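Local coordinates for oxidoreductase, NAD-binding/iron-sulfur cluster-binding protein (Nitratireductor pacificus pht-3B, PDB 6ZXU) that acts as a catabolic reductive dehalogenase, carrying a cobalamin and two [4Fe-4S] clusters with which it probably removes halogens from organic substrates by reduction, at residues R310-R314 with Y405-E410; L677-R683 with G703-Y707. One frame throughout, in Å; residues are numbered along the deposited sequence. Where two conformers were deposited one is given.

Interaction 1 of 2, residues R310-R314 with Y405-E410; sequences RVAKR and YYASDE
Segments 310-314 and 405-410 run side by side with end-to-end directions 24° apart, joined by two backbone hydrogen bonds: Ala407 N to Val311 O at 2.8 Å and Lys313 N to Ser408 O at 3.0 Å. Bent at chi3 (64°), the Arg310 chain turns its guanidinium onto two successive carbonyls. Arg310 NH2 reaches Tyr406 O at 2.7 Å, nearly straight (168°) and in the guanidinium plane; Arg310 NE reaches Tyr405 O at 3.1 Å, more bent, with that oxygen tilted from the plane. Both donors stand above the planes of the carbonyls they meet. A second bond from NH2, to Ile416 O, and a water joining Val311 N to Tyr405 O tie this end down further. Lys313 crosses the Tyr406 ring at about a right angle, its CG 3.5 Å from the ring centroid in a CH-pi contact over one face, while Val311 O lies at the ring edge. At the chain's end, Lys313 NZ makes a long salt bridge to Glu410 OE1 (3.6 Å), and its hydrogen bond to Ser482 O is the stronger tie. The Tyr406 hydroxyl is hydrogen-bonded to cobalamin O58: in this cobalamin-pocket wall two segments meet at a cofactor-binding tyrosine, Arg310 on its carbonyl and Lys313 over its ring.

Interaction 2 of 2, residues L677-R683 with G703-Y707; sequences LAMYPPR and GLAEY
The torsions of Met679 bring its methyl over Tyr707: chi1 of 58° sets Met679 CG between its backbone N and carbonyl carbon, and the bend at chi3 (44°) carries CE over one face of the Tyr707 ring. Met679 CE lies 4.0 Å from the Tyr707 ring centroid, a CH-pi contact, whereas Met679 SD sits obliquely to the ring, completing a Met-aromatic pair. Leu677 CB packs against Tyr707 CE2 at 3.7 Å, and the Tyr707 hydroxyl is hydrogen-bonded to Lys569 O. Gly703 O is gripped from opposite faces of its plane, by Met679 N across the contact (3.1 Å) and by Tyr707 N within the helix. Gly703 CA lies 4.2 Å from Tyr680 CE1, approaching that ring obliquely. A water bridges Leu677 O and Leu704 O. Toward the other end, Glu706 lays CG against the Pro681 ring, 3.8 Å from its CG, and offers OE1 to Arg683 NH1 at 2.7 Å. That salt bridge contains a weak, bent hydrogen bond, with the carboxylate and guanidinium planes 38° apart. The arrangement is a loop, extended through 677-681, against helix 700-709, joined by a glycine carbonyl and a Met-aromatic contact, with Met679, Pro681 and Tyr707 packed on strand 560-562.

In the fold
From the N terminus, the chain passes the first four-stranded antiparallel sheet before reaching 310-314. Interaction 1 then closes a loop of 90 intervening residues, 41 of them helical, and joins the segment before helix 317-323 to the connection between strands 394-399 and 422-429 of the second sheet. The chain goes on through the iron-sulfur region before interaction 2 closes a much shorter loop, of 19 residues, near the C terminus. The two closures are in series, neither nested nor crossed. Their centres lie about 18 Å apart, and Val311 CG2 packs on Pro682 CG at 4.2 Å, so the C-terminal segment adjoins the cobalamin-binding part of the fold.

Interaction 1 of 2, residues R310-R314 with Y405-E410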
# COMPACT_ATOMS: atom_id res chain seq x y z
N ARG A 310 -18.54 -20.01 -6.72
CA ARG A 310 -18.37 -18.57 -6.94
C ARG A 310 -19.49 -17.79 -6.15
O ARG A 310 -20.57 -18.30 -5.92
CB ARG A 310 -18.36 -18.24 -8.44
CG ARG A 310 -17.09 -18.69 -9.11
CD ARG A 310 -17.17 -18.60 -10.60
NE ARG A 310 -17.32 -17.22 -11.05
CZ ARG A 310 -17.51 -16.86 -12.30
NH1 ARG A 310 -17.65 -17.77 -13.22
NH2 ARG A 310 -17.68 -15.60 -12.62
N VAL A 311 -19.12 -16.62 -5.65
CA VAL A 311 -19.85 -15.83 -4.67
C VAL A 311 -20.31 -14.54 -5.36
O VAL A 311 -19.54 -13.94 -6.18
CB VAL A 311 -18.89 -15.45 -3.47
CG1 VAL A 311 -19.66 -14.75 -2.40
CG2 VAL A 311 -18.24 -16.73 -2.95
N ALA A 312 -21.54 -14.13 -5.14
CA ALA A 312 -21.99 -12.84 -5.62
C ALA A 312 -21.09 -11.69 -5.02
O ALA A 312 -20.72 -11.77 -3.85
CB ALA A 312 -23.46 -12.62 -5.24
N LYS A 313 -20.76 -10.67 -5.79
CA LYS A 313 -20.16 -9.44 -5.21
C LYS A 313 -21.03 -8.87 -4.08
O LYS A 313 -20.53 -8.29 -3.16
CB LYS A 313 -19.97 -8.33 -6.25
CG LYS A 313 -18.64 -8.31 -6.85
CD LYS A 313 -18.31 -7.11 -7.69
CE LYS A 313 -17.92 -5.97 -6.78
NZ LYS A 313 -17.37 -4.91 -7.71
N ARG A 314 -22.32 -9.06 -4.19
CA ARG A 314 -23.26 -8.64 -3.19
C ARG A 314 -23.04 -9.33 -1.84
O ARG A 314 -23.56 -8.86 -0.79
CB ARG A 314 -24.69 -8.87 -3.72
CG ARG A 314 -25.85 -8.59 -2.75
CD ARG A 314 -25.96 -7.12 -2.29
NE ARG A 314 -27.14 -7.01 -1.46
CZ ARG A 314 -27.22 -7.41 -0.19
NH1 ARG A 314 -26.15 -7.84 0.40
NH2 ARG A 314 -28.32 -7.33 0.50
N TYR A 405 -13.06 -15.26 -9.96
CA TYR A 405 -13.97 -14.19 -10.30
C TYR A 405 -15.22 -14.30 -9.48
O TYR A 405 -15.71 -15.39 -9.20
CB TYR A 405 -14.31 -14.22 -11.79
CG TYR A 405 -13.18 -13.95 -12.76
CD1 TYR A 405 -12.22 -14.91 -13.03
CD2 TYR A 405 -13.10 -12.75 -13.41
CE1 TYR A 405 -11.21 -14.67 -13.94
CE2 TYR A 405 -12.10 -12.50 -14.34
CZ TYR A 405 -11.18 -13.44 -14.62
OH TYR A 405 -10.21 -13.19 -15.53
N TYR A 406 -15.78 -13.17 -9.10
CA TYR A 406 -17.10 -13.15 -8.49
C TYR A 406 -18.16 -13.70 -9.46
O TYR A 406 -17.99 -13.69 -10.67
CB TYR A 406 -17.51 -11.74 -8.11
CG TYR A 406 -16.75 -11.12 -6.97
CD1 TYR A 406 -17.01 -11.51 -5.67
CD2 TYR A 406 -15.84 -10.09 -7.19
CE1 TYR A 406 -16.28 -10.93 -4.63
CE2 TYR A 406 -15.14 -9.51 -6.18
CZ TYR A 406 -15.37 -9.93 -4.92
OH TYR A 406 -14.71 -9.30 -3.86
N ALA A 407 -19.23 -14.22 -8.92
CA ALA A 407 -20.31 -14.81 -9.75
C ALA A 407 -21.12 -13.77 -10.52
O ALA A 407 -21.49 -13.98 -11.69
CB ALA A 407 -21.21 -15.65 -8.89
N SER A 408 -21.36 -12.64 -9.89
CA SER A 408 -22.26 -11.59 -10.42
C SER A 408 -21.92 -10.25 -9.77
O SER A 408 -21.34 -10.22 -8.66
CB SER A 408 -23.72 -11.96 -10.13
OG SER A 408 -23.99 -12.15 -8.73
N ASP A 409 -22.23 -9.16 -10.45
CA ASP A 409 -22.01 -7.82 -9.88
C ASP A 409 -23.15 -7.48 -8.92
O ASP A 409 -24.25 -8.08 -8.93
CB ASP A 409 -21.84 -6.76 -10.98
CG ASP A 409 -23.19 -6.30 -11.57
OD1 ASP A 409 -23.80 -7.08 -12.36
OD2 ASP A 409 -23.65 -5.17 -11.25
N GLU A 410 -22.90 -6.50 -8.06
CA GLU A 410 -23.88 -6.15 -7.00
C GLU A 410 -24.85 -5.01 -7.41
O GLU A 410 -25.74 -4.72 -6.69
CB GLU A 410 -23.16 -5.76 -5.71
CG GLU A 410 -22.50 -4.34 -5.64
CD GLU A 410 -21.33 -4.07 -6.61
OE1 GLU A 410 -21.01 -4.94 -7.48
OE2 GLU A 410 -20.73 -2.93 -6.46
O HOH W 1 -16.30 -15.82 -6.73
O HOH W 2 -17.53 -2.06 -6.46

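Interaction 2 of 2, residues L677-R683 with G703-Y707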
# COMPACT_ATOMS: atom_id res chain seq x y z
N LEU A 677 -17.42 -18.87 16.54
CA LEU A 677 -17.52 -17.90 15.50
C LEU A 677 -18.60 -18.33 14.47
O LEU A 677 -18.96 -19.49 14.38
CB LEU A 677 -16.12 -17.72 14.83
CG LEU A 677 -14.97 -17.30 15.78
CD1 LEU A 677 -13.71 -17.24 14.99
CD2 LEU A 677 -15.19 -15.91 16.45
N ALA A 678 -19.09 -17.35 13.71
CA ALA A 678 -20.04 -17.58 12.63
C ALA A 678 -19.29 -17.51 11.29
O ALA A 678 -18.32 -16.73 11.15
CB ALA A 678 -21.13 -16.55 12.66
N MET A 679 -19.62 -18.39 10.37
CA MET A 679 -19.04 -18.35 9.03
C MET A 679 -20.16 -18.22 8.00
O MET A 679 -21.26 -18.65 8.24
CB MET A 679 -18.19 -19.57 8.72
CG MET A 679 -18.90 -20.87 8.84
SD MET A 679 -18.11 -22.28 8.09
CE MET A 679 -16.38 -22.20 8.53
N TYR A 680 -19.84 -17.66 6.85
CA TYR A 680 -20.86 -17.37 5.87
C TYR A 680 -20.37 -17.87 4.51
O TYR A 680 -20.00 -17.07 3.64
CB TYR A 680 -21.19 -15.90 5.85
CG TYR A 680 -21.76 -15.44 7.14
CD1 TYR A 680 -23.06 -15.70 7.48
CD2 TYR A 680 -20.95 -14.85 8.10
CE1 TYR A 680 -23.59 -15.33 8.71
CE2 TYR A 680 -21.45 -14.52 9.37
CZ TYR A 680 -22.79 -14.78 9.65
OH TYR A 680 -23.32 -14.39 10.92
N PRO A 681 -20.43 -19.20 4.31
CA PRO A 681 -20.11 -19.73 2.99
C PRO A 681 -21.26 -19.40 2.06
O PRO A 681 -22.26 -18.90 2.50
CB PRO A 681 -19.98 -21.23 3.25
CG PRO A 681 -20.85 -21.47 4.43
CD PRO A 681 -20.77 -20.26 5.26
N PRO A 682 -21.12 -19.72 0.74
CA PRO A 682 -22.19 -19.38 -0.21
C PRO A 682 -23.63 -19.66 0.21
O PRO A 682 -24.52 -18.84 -0.08
CB PRO A 682 -21.79 -20.16 -1.45
CG PRO A 682 -20.29 -20.06 -1.40
CD PRO A 682 -19.94 -20.24 0.04
N ARG A 683 -23.89 -20.73 0.90
CA ARG A 683 -25.27 -20.92 1.26
C ARG A 683 -25.87 -19.88 2.17
O ARG A 683 -27.06 -19.80 2.25
CB ARG A 683 -25.50 -22.29 1.84
CG ARG A 683 -24.89 -22.60 3.12
CD ARG A 683 -25.23 -24.06 3.53
NE ARG A 683 -26.61 -24.14 3.94
CZ ARG A 683 -27.05 -23.95 5.17
NH1 ARG A 683 -26.20 -23.78 6.15
NH2 ARG A 683 -28.37 -23.91 5.43
N GLY A 703 -24.99 -19.07 10.87
CA GLY A 703 -23.52 -19.02 10.66
C GLY A 703 -22.76 -19.64 11.80
O GLY A 703 -21.73 -20.26 11.57
N LEU A 704 -23.25 -19.50 13.04
CA LEU A 704 -22.64 -20.21 14.15
C LEU A 704 -22.77 -21.67 14.02
O LEU A 704 -21.81 -22.43 14.25
CB LEU A 704 -23.25 -19.74 15.51
CG LEU A 704 -22.95 -18.27 15.90
CD1 LEU A 704 -23.94 -17.76 16.93
CD2 LEU A 704 -21.53 -18.13 16.42
N ALA A 705 -23.95 -22.13 13.60
CA ALA A 705 -24.18 -23.60 13.43
C ALA A 705 -23.37 -24.15 12.27
O ALA A 705 -22.88 -25.27 12.30
CB ALA A 705 -25.64 -23.90 13.24
N GLU A 706 -23.25 -23.36 11.22
CA GLU A 706 -22.45 -23.74 10.07
C GLU A 706 -20.99 -23.94 10.44
O GLU A 706 -20.34 -24.91 10.01
CB GLU A 706 -22.58 -22.66 9.00
CG GLU A 706 -21.92 -22.97 7.70
CD GLU A 706 -22.73 -24.04 6.95
OE1 GLU A 706 -23.91 -24.31 7.39
OE2 GLU A 706 -22.20 -24.62 5.95
N TYR A 707 -20.44 -23.09 11.29
CA TYR A 707 -19.07 -23.24 11.74
C TYR A 707 -18.89 -24.50 12.59
O TYR A 707 -17.92 -25.20 12.37
CB TYR A 707 -18.61 -21.98 12.49
CG TYR A 707 -17.11 -21.64 12.42
CD1 TYR A 707 -16.16 -22.53 12.77
CD2 TYR A 707 -16.72 -20.40 12.07
CE1 TYR A 707 -14.82 -22.21 12.78
CE2 TYR A 707 -15.39 -20.04 11.99
CZ TYR A 707 -14.45 -20.94 12.36
OH TYR A 707 -13.15 -20.54 12.29
O HOH W 3 -19.67 -21.54 16.00